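Local atomic coordinates of probable enoyl-CoA hydratase/isomerase (Pseudomonas aeruginosa, PDB entry 7BOR), a protein that binds coenzyme A and, as a member of the crotonase family, probably acts as an enoyl-CoA hydratase or isomerase. Residues A47-V51 against F195-P200. Sequence-based numbering, arbitrary orientation.
Sequences AVRVV and FLHLAP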
# COMPACT_ATOMS: atom_id res chain seq x y z
N ALA A 47 0.33 -21.55 10.40
CA ALA A 47 0.51 -20.84 11.65
C ALA A 47 0.11 -19.38 11.53
O ALA A 47 -0.19 -18.74 12.54
CB ALA A 47 1.96 -20.93 12.13
N VAL A 48 0.10 -18.81 10.32
CA VAL A 48 -0.14 -17.38 10.16
C VAL A 48 -1.60 -17.16 9.81
O VAL A 48 -2.12 -17.71 8.83
CB VAL A 48 0.80 -16.74 9.13
CG1 VAL A 48 0.57 -15.24 9.12
CG2 VAL A 48 2.24 -17.01 9.48
N ARG A 49 -2.25 -16.33 10.64
CA ARG A 49 -3.66 -15.97 10.53
C ARG A 49 -3.87 -14.56 10.01
O ARG A 49 -4.84 -14.32 9.29
CB ARG A 49 -4.32 -16.11 11.92
CG ARG A 49 -4.37 -17.56 12.42
CD ARG A 49 -5.80 -17.98 12.75
NE ARG A 49 -6.78 -17.34 11.87
CZ ARG A 49 -7.99 -16.94 12.26
NH1 ARG A 49 -8.38 -17.14 13.51
NH2 ARG A 49 -8.81 -16.33 11.39
N VAL A 50 -2.97 -13.64 10.32
CA VAL A 50 -3.13 -12.23 9.99
C VAL A 50 -1.76 -11.62 9.70
O VAL A 50 -0.78 -11.91 10.39
CB VAL A 50 -3.84 -11.48 11.14
CG1 VAL A 50 -4.04 -10.02 10.80
CG2 VAL A 50 -5.18 -12.14 11.47
N VAL A 51 -1.72 -10.72 8.71
CA VAL A 51 -0.54 -9.90 8.47
C VAL A 51 -0.84 -8.45 8.83
O VAL A 51 -1.89 -7.91 8.48
CB VAL A 51 -0.07 -10.01 7.00
CG1 VAL A 51 0.97 -8.92 6.67
CG2 VAL A 51 0.48 -11.42 6.73
N PHE A 195 -9.42 -11.12 14.86
CA PHE A 195 -9.51 -12.10 13.78
C PHE A 195 -9.15 -13.49 14.30
O PHE A 195 -9.78 -14.48 13.92
CB PHE A 195 -8.57 -11.73 12.60
CG PHE A 195 -9.19 -10.79 11.57
CD1 PHE A 195 -10.36 -11.13 10.89
CD2 PHE A 195 -8.60 -9.53 11.32
CE1 PHE A 195 -10.94 -10.22 9.96
CE2 PHE A 195 -9.16 -8.65 10.39
CZ PHE A 195 -10.34 -8.97 9.73
N LEU A 196 -8.17 -13.55 15.20
CA LEU A 196 -7.80 -14.82 15.84
C LEU A 196 -8.96 -15.53 16.52
O LEU A 196 -8.94 -16.75 16.65
CB LEU A 196 -6.69 -14.58 16.85
CG LEU A 196 -5.49 -13.94 16.14
CD1 LEU A 196 -4.32 -13.75 17.08
CD2 LEU A 196 -5.06 -14.74 14.91
N HIS A 197 -9.99 -14.80 16.96
CA HIS A 197 -11.12 -15.45 17.62
C HIS A 197 -12.15 -16.03 16.66
O HIS A 197 -13.08 -16.70 17.13
CB HIS A 197 -11.86 -14.47 18.52
CG HIS A 197 -11.02 -13.94 19.62
ND1 HIS A 197 -9.96 -14.65 20.14
CD2 HIS A 197 -11.05 -12.76 20.29
CE1 HIS A 197 -9.38 -13.94 21.09
NE2 HIS A 197 -10.04 -12.80 21.21
N LEU A 198 -12.04 -15.77 15.37
CA LEU A 198 -13.01 -16.20 14.38
C LEU A 198 -12.51 -17.43 13.63
O LEU A 198 -11.31 -17.73 13.59
CB LEU A 198 -13.30 -15.06 13.40
CG LEU A 198 -13.77 -13.74 14.02
CD1 LEU A 198 -13.84 -12.63 12.98
CD2 LEU A 198 -15.10 -13.87 14.70
N ALA A 199 -13.46 -18.14 13.02
CA ALA A 199 -13.14 -19.33 12.24
C ALA A 199 -12.26 -18.96 11.05
O ALA A 199 -12.67 -18.14 10.21
CB ALA A 199 -14.43 -19.98 11.75
N PRO A 200 -11.04 -19.50 10.94
CA PRO A 200 -10.14 -19.04 9.87
C PRO A 200 -10.75 -19.12 8.48
O PRO A 200 -10.44 -18.28 7.63
CB PRO A 200 -8.90 -19.95 10.00
CG PRO A 200 -8.95 -20.49 11.40
CD PRO A 200 -10.43 -20.58 11.75
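NH1 of R49 donates a hydrogen bond to O of L198 at 3.0 Å, bent to 132° at the hydrogen. The donor lies in the carbonyl plane, whereas the oxygen is tilted 33° out of the guanidinium plane. The same NH1 also comes within 3.0 Å of O of F195, the carbonyl that accepts the backbone N-H of L198. P200 covers one face of the guanidinium, its CG 3.7 Å above the plane and over the centre. Bends at chi2 and chi3 turn the guanidinium of R49 toward the carbonyls. Its aliphatic part passes L196 running the opposite way, with CB of R49 3.4 Å from CD2 of L196. Beside it, V50 at the start of strand 50-54 sets CG2 against CB of F195 at 3.6 Å, the two side chains crossing at about a right angle; P94 and I96 touch both residues. The contact thus joins the start of the inner strand 50-54 and the loop before it, far from the CoA site, to the connection between helices 182-196 and 200-233. The cation sits among partly negative carbonyl oxygens of F195 and L198, consistent with electrostatic attraction, while the bent bond to O of L198 suggests modest directionality.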